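Local coordinates for fiber (Murine adenovirus 2, PDB 5NBH), which probably attaches the virus to its host cell through the distal, head-bearing part of its trimeric fibre, which binds N-acetylglucosamine, at residues Tyr85-Asn90 against Gly149-Met154; Ala106-Val111 against Phe119-Thr124. All coordinates share one frame; numbering follows the deposited sequence. Where two conformers were deposited one is given.

In the fold
Both contacts belong to the antiparallel sheet that forms one layer of the fibre head, and their centres lie about 10 Å apart. Interaction 1 pairs strand 83-96 with the short outermost strand 152-153; interaction 2 is the hairpin of strands 103-113 and 116-125, whose two segments both fall between those of interaction 1 along the chain. Strands 83-96 and 103-113 are neighbours in the sheet, so Tyr85 O reaches Met110 N at 2.7 Å and Thr87 OG1 reaches Ile108 N at 2.9 Å. A local hairpin thus continues into a pairing distant in sequence, and both contacts touch the second subunit of the trimer.

Interaction 1 of 2, residues Tyr85-Asn90 against Gly149-Met154; sequences YQTPFN and GRMQVM
Met151 CB sits over one face of the Tyr85 ring as a CH-pi contact, 3.7 Å from the centroid and 3.5 Å from Tyr85 CZ. Further along the methionine, CG passes the Gln86 carbonyl, SD stands obliquely to the same ring as a Met-aromatic contact, and the bend at chi3 (69°) returns CE to Tyr85 O at 3.5 Å. The two side chains meet at about a right angle. At the ring edge lies Val153 N, with Val153 CG2 touching Tyr85 CD1. Tyr85 OH is hydrogen-bonded to Cys146 N.

The backbones are joined by one antiparallel hydrogen-bonded pair: Gln86 N to Gln152 O at 2.9 Å and Gln152 N to Gln86 O at 2.8 Å. Past this pair the regular bridging ends, though Thr87 and Met151 stay close and Pro88 packs on Arg150. Pro88 CG rests centrally over the Arg150 guanidinium, 3.6 Å above its plane, and also touches the Gln152 amide. On the side of the sheet that bears Gln86, Met154 CE lies over a face of the Phe89 ring, 4.2 Å from its centroid, and a water links Gln86 OE1 to Met154 O. The Gln86 amide also donates through NE2 to Thr87 O, and Thr115 of the second subunit packs on Gln86 and Met154.

With two direct backbone bonds across this short edge pairing, side-chain packing of sulfur, methylene and ring groups probably contributes much of the contact, while Cys146 N satisfies the buried Tyr85 OH and a water satisfies Gln86 OE1.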
loop_
_atom_site.group_PDB
_atom_site.type_symbol
_atom_site.label_atom_id
_atom_site.label_comp_id
_atom_site.label_asym_id
_atom_site.label_seq_id
_atom_site.Cartn_x
_atom_site.Cartn_y
_atom_site.Cartn_z
ATOM N N TYR A 85 -8.004 -6.418 6.894
ATOM C CA TYR A 85 -9.006 -6.445 7.928
ATOM C C TYR A 85 -9.676 -5.073 7.917
ATOM O O TYR A 85 -9.008 -4.047 8.020
ATOM C CB TYR A 85 -8.350 -6.738 9.266
ATOM C CG TYR A 85 -9.283 -7.122 10.401
ATOM C CD1 TYR A 85 -10.295 -8.084 10.227
ATOM C CD2 TYR A 85 -9.151 -6.539 11.683
ATOM C CE1 TYR A 85 -11.145 -8.441 11.252
ATOM C CE2 TYR A 85 -9.967 -6.937 12.721
ATOM C CZ TYR A 85 -10.977 -7.868 12.507
ATOM O OH TYR A 85 -11.829 -8.271 13.502
ATOM N N GLN A 86 -10.990 -5.045 7.748
ATOM C CA GLN A 86 -11.670 -3.784 7.510
ATOM C C GLN A 86 -13.077 -3.787 8.031
ATOM O O GLN A 86 -13.688 -4.838 8.160
ATOM C CB GLN A 86 -11.714 -3.501 6.016
ATOM C CG GLN A 86 -12.469 -4.558 5.228
ATOM C CD GLN A 86 -12.611 -4.206 3.775
ATOM O OE1 GLN A 86 -11.714 -4.461 2.985
ATOM N NE2 GLN A 86 -13.767 -3.669 3.413
ATOM N N THR A 87 -13.615 -2.599 8.227
ATOM C CA THR A 87 -15.050 -2.423 8.442
ATOM C C THR A 87 -15.801 -2.840 7.161
ATOM O O THR A 87 -15.324 -2.591 6.038
ATOM C CB THR A 87 -15.389 -0.961 8.809
ATOM O OG1 THR A 87 -14.766 -0.070 7.874
ATOM C CG2 THR A 87 -14.917 -0.657 10.222
ATOM N N PRO A 88 -16.978 -3.476 7.321
ATOM C CA PRO A 88 -17.722 -3.885 6.135
ATOM C C PRO A 88 -18.150 -2.740 5.281
ATOM O O PRO A 88 -18.334 -1.610 5.758
ATOM C CB PRO A 88 -18.959 -4.626 6.716
ATOM C CG PRO A 88 -18.622 -4.937 8.130
ATOM C CD PRO A 88 -17.697 -3.834 8.560
ATOM N N PHE A 89 -18.287 -3.038 3.997
ATOM C CA PHE A 89 -18.851 -2.137 3.009
ATOM C C PHE A 89 -20.083 -1.442 3.601
ATOM O O PHE A 89 -21.016 -2.121 4.069
ATOM C CB PHE A 89 -19.280 -2.957 1.768
ATOM C CG PHE A 89 -18.138 -3.640 0.993
ATOM C CD1 PHE A 89 -16.830 -3.173 1.026
ATOM C CD2 PHE A 89 -18.407 -4.759 0.185
ATOM C CE1 PHE A 89 -15.810 -3.793 0.292
ATOM C CE2 PHE A 89 -17.396 -5.384 -0.548
ATOM C CZ PHE A 89 -16.095 -4.899 -0.496
ATOM N N ASN A 90 -20.063 -0.113 3.647
ATOM C CA ASN A 90 -21.226 0.650 4.112
ATOM C C ASN A 90 -21.612 0.372 5.593
ATOM O O ASN A 90 -22.753 0.615 6.007
ATOM C CB ASN A 90 -22.417 0.331 3.169
ATOM C CG ASN A 90 -23.265 1.536 2.850
ATOM O OD1 ASN A 90 -23.518 2.401 3.700
ATOM N ND2 ASN A 90 -23.728 1.595 1.605
ATOM N N GLY A 149 -16.068 -2.860 17.384
ATOM C CA GLY A 149 -17.106 -2.898 16.385
ATOM C C GLY A 149 -16.807 -4.013 15.402
ATOM O O GLY A 149 -15.815 -4.719 15.554
ATOM N N ARG A 150 -17.622 -4.112 14.374
ATOM C CA ARG A 150 -17.498 -5.219 13.433
ATOM C C ARG A 150 -16.440 -4.921 12.353
ATOM O O ARG A 150 -16.502 -3.897 11.680
ATOM C CB ARG A 150 -18.852 -5.551 12.797
ATOM C CG ARG A 150 -18.824 -6.756 11.848
ATOM C CD ARG A 150 -20.232 -7.228 11.461
ATOM N NE ARG A 150 -20.265 -7.818 10.117
ATOM C CZ ARG A 150 -21.057 -7.390 9.130
ATOM N NH1 ARG A 150 -21.900 -6.395 9.331
ATOM N NH2 ARG A 150 -21.011 -7.966 7.945
ATOM N N MET A 151 -15.494 -5.847 12.219
ATOM C CA MET A 151 -14.515 -5.845 11.127
ATOM C C MET A 151 -14.472 -7.267 10.566
ATOM O O MET A 151 -14.878 -8.205 11.242
ATOM C CB MET A 151 -13.157 -5.356 11.588
ATOM C CG MET A 151 -13.193 -3.889 12.060
ATOM S SD MET A 151 -11.567 -3.242 12.529
ATOM C CE MET A 151 -10.739 -3.177 10.930
ATOM N N GLN A 152 -13.992 -7.376 9.326
ATOM C CA GLN A 152 -14.009 -8.602 8.528
ATOM C C GLN A 152 -12.708 -8.703 7.763
ATOM O O GLN A 152 -12.190 -7.689 7.334
ATOM C CB GLN A 152 -15.124 -8.497 7.486
ATOM C CG GLN A 152 -16.486 -8.630 8.098
ATOM C CD GLN A 152 -17.639 -8.564 7.118
ATOM O OE1 GLN A 152 -18.764 -8.906 7.485
ATOM N NE2 GLN A 152 -17.382 -8.148 5.887
ATOM N N VAL A 153 -12.203 -9.922 7.580
ATOM C CA VAL A 153 -11.107 -10.134 6.649
ATOM C C VAL A 153 -11.768 -10.281 5.257
ATOM O O VAL A 153 -12.650 -11.124 5.077
ATOM C CB VAL A 153 -10.255 -11.378 6.999
ATOM C CG1 VAL A 153 -9.095 -11.512 6.015
ATOM C CG2 VAL A 153 -9.723 -11.329 8.427
ATOM N N MET A 154 -11.386 -9.417 4.326
ATOM C CA MET A 154 -12.029 -9.296 3.015
ATOM C C MET A 154 -11.049 -9.594 1.874
ATOM O O MET A 154 -9.950 -9.014 1.785
ATOM C CB MET A 154 -12.594 -7.884 2.910
ATOM C CG MET A 154 -13.135 -7.435 1.563
ATOM S SD MET A 154 -14.538 -8.398 0.991
ATOM C CE MET A 154 -15.847 -7.856 2.079
HETATM O O HOH W 1 -13.295 -10.269 13.163
HETATM O O HOH W 2 -10.258 -6.008 1.016
#

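Interaction 2 of 2, residues Ala106-Val111 against Phe119-Thr124; sequences AHIQMV and FNIDVT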
loop_
_atom_site.group_PDB
_atom_site.type_symbol
_atom_site.label_atom_id
_atom_site.label_comp_id
_atom_site.label_asym_id
_atom_site.label_seq_id
_atom_site.Cartn_x
_atom_site.Cartn_y
_atom_site.Cartn_z
ATOM N N ALA A 106 -16.557 5.536 11.703
ATOM C CA ALA A 106 -15.257 5.353 11.106
ATOM C C ALA A 106 -15.253 4.158 10.141
ATOM O O ALA A 106 -15.772 3.101 10.466
ATOM C CB ALA A 106 -14.215 5.181 12.201
ATOM N N HIS A 107 -14.687 4.375 8.960
ATOM C CA HIS A 107 -14.343 3.288 8.035
ATOM C C HIS A 107 -12.874 3.015 8.239
ATOM O O HIS A 107 -12.073 3.943 8.266
ATOM C CB HIS A 107 -14.592 3.681 6.594
ATOM C CG HIS A 107 -16.030 3.988 6.275
ATOM N ND1 HIS A 107 -16.933 3.026 5.882
ATOM C CD2 HIS A 107 -16.696 5.165 6.237
ATOM C CE1 HIS A 107 -18.102 3.589 5.653
ATOM N NE2 HIS A 107 -17.991 4.886 5.870
ATOM N N ILE A 108 -12.521 1.755 8.427
ATOM C CA ILE A 108 -11.153 1.368 8.752
ATOM C C ILE A 108 -10.668 0.251 7.844
ATOM O O ILE A 108 -11.398 -0.745 7.653
ATOM C CB ILE A 108 -11.082 0.852 10.194
ATOM C CG1 ILE A 108 -11.548 1.944 11.172
ATOM C CG2 ILE A 108 -9.673 0.473 10.577
ATOM C CD1 ILE A 108 -11.969 1.379 12.503
ATOM N N GLN A 109 -9.454 0.394 7.311
ATOM C CA GLN A 109 -8.791 -0.713 6.609
ATOM C C GLN A 109 -7.401 -0.961 7.181
ATOM O O GLN A 109 -6.638 -0.023 7.441
ATOM C CB GLN A 109 -8.684 -0.444 5.126
ATOM C CG GLN A 109 -9.995 -0.136 4.451
ATOM C CD GLN A 109 -10.358 1.315 4.529
ATOM O OE1 GLN A 109 -9.507 2.192 4.352
ATOM N NE2 GLN A 109 -11.616 1.580 4.789
ATOM N N MET A 110 -7.058 -2.225 7.394
ATOM C CA MET A 110 -5.768 -2.604 7.889
ATOM C C MET A 110 -5.194 -3.583 6.866
ATOM O O MET A 110 -5.663 -4.694 6.786
ATOM C CB MET A 110 -5.916 -3.218 9.263
ATOM C CG MET A 110 -6.736 -2.323 10.173
ATOM S SD MET A 110 -6.935 -2.955 11.834
ATOM C CE MET A 110 -5.290 -2.834 12.439
ATOM N N VAL A 111 -4.224 -3.118 6.100
ATOM C CA VAL A 111 -3.677 -3.854 4.940
ATOM C C VAL A 111 -2.333 -4.436 5.255
ATOM O O VAL A 111 -1.363 -3.705 5.510
ATOM C CB VAL A 111 -3.589 -2.974 3.664
ATOM C CG1 VAL A 111 -3.178 -3.833 2.461
ATOM C CG2 VAL A 111 -4.909 -2.277 3.382
ATOM N N PHE A 119 -2.364 1.099 8.005
ATOM C CA PHE A 119 -3.611 1.396 8.692
ATOM C C PHE A 119 -4.205 2.654 8.083
ATOM O O PHE A 119 -3.494 3.632 7.940
ATOM C CB PHE A 119 -3.316 1.608 10.193
ATOM C CG PHE A 119 -4.509 2.007 11.011
ATOM C CD1 PHE A 119 -4.901 3.347 11.113
ATOM C CD2 PHE A 119 -5.285 1.044 11.622
ATOM C CE1 PHE A 119 -6.029 3.715 11.825
ATOM C CE2 PHE A 119 -6.400 1.413 12.353
ATOM C CZ PHE A 119 -6.768 2.741 12.452
ATOM N N ASN A 120 -5.465 2.599 7.689
ATOM C CA ASN A 120 -6.180 3.743 7.154
ATOM C C ASN A 120 -7.489 3.885 7.869
ATOM O O ASN A 120 -8.193 2.915 8.060
ATOM C CB ASN A 120 -6.484 3.560 5.672
ATOM C CG ASN A 120 -7.089 4.800 5.058
ATOM O OD1 ASN A 120 -6.414 5.824 4.916
ATOM N ND2 ASN A 120 -8.371 4.710 4.663
ATOM N N ILE A 121 -7.825 5.107 8.253
ATOM C CA ILE A 121 -9.096 5.394 8.876
ATOM C C ILE A 121 -9.704 6.663 8.287
ATOM O O ILE A 121 -9.007 7.619 7.985
ATOM C CB ILE A 121 -8.975 5.497 10.424
ATOM C CG1 ILE A 121 -10.355 5.529 11.069
ATOM C CG2 ILE A 121 -8.104 6.673 10.842
ATOM C CD1 ILE A 121 -10.298 5.283 12.580
ATOM N N ASP A 122 -11.013 6.633 8.139
ATOM C CA ASP A 122 -11.790 7.774 7.667
ATOM C C ASP A 122 -12.785 8.061 8.765
ATOM O O ASP A 122 -13.661 7.246 8.999
ATOM C CB ASP A 122 -12.506 7.359 6.396
ATOM C CG ASP A 122 -12.943 8.522 5.603
ATOM O OD1 ASP A 122 -12.265 8.827 4.612
ATOM O OD2 ASP A 122 -13.915 9.166 6.009
ATOM N N VAL A 123 -12.628 9.173 9.480
ATOM C CA VAL A 123 -13.411 9.446 10.691
ATOM C C VAL A 123 -14.373 10.554 10.348
ATOM O O VAL A 123 -13.968 11.571 9.818
ATOM C CB VAL A 123 -12.515 9.919 11.863
ATOM C CG1 VAL A 123 -13.340 10.301 13.102
ATOM C CG2 VAL A 123 -11.498 8.861 12.239
ATOM N N THR A 124 -15.650 10.363 10.620
ATOM C CA THR A 124 -16.628 11.431 10.437
ATOM C C THR A 124 -17.299 11.684 11.789
ATOM O O THR A 124 -18.226 10.978 12.200
ATOM C CB THR A 124 -17.677 11.093 9.374
ATOM O OG1 THR A 124 -17.024 10.803 8.133
ATOM C CG2 THR A 124 -18.621 12.257 9.152
#
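Gln109 and Asn120 meet through their amides, side by side and pointing the same way. Asn120 ND2 donates to Gln109 OE1 at 2.8 Å with an N-H...O angle of 156°, and the donor lies in the carbonyl plane of the glutamine. The bend of Gln109 at chi2 (86°) turns its amide toward the neighbouring strand, where OE1 meets that donor. Directly beneath, the same residues form a hydrogen-bonded backbone pair, Gln109 N to Asn120 O and Asn120 N to Gln109 O, both 2.9 Å. His107 and Asp122 repeat the backbone pairing two residues along, but not the side-chain bond, with His107 N 3.0 Å from Asp122 O.

The face bearing Ala106, Ile108, Met110, Phe119 and Ile121 is apolar. Within its non-hydrogen-bonded pairs, Ile108 CG1 runs alongside Ile121 CG1 at 3.8 Å, and Met110 lies beside the Phe119 ring, its CE at the edge and in plane and its sulfur making an edge-on Met-aromatic contact. Diagonal contacts link successive pairs: Ile121 CD1 reaches Ala106 CB at 3.9 Å, and Ile108 CG2 approaches Phe119 CE2 obliquely at 3.8 Å. CA-H...O contacts accompany the ladder, among them Ala106 CA to Asp122 O at 3.3 Å.

The next shell covers both faces. Asp122 OD1 accepts from Gln225 NE2, and the Phe119 ring meets that of Phe228; Thr116, Met229 and Lys178 of the second subunit pack on Gln109, Asn120 and Asp122, so the amide face looks to the trimer interface. Segments 106-111 and 119-124 run antiparallel at 177°, with strand 83-96 bordering 103-113 and strand 223-231 bordering 116-125. The apolar face packs through Phe119 and Ile121 on Ile211 and Leu213 of strand 208-217, in the second sheet of the head.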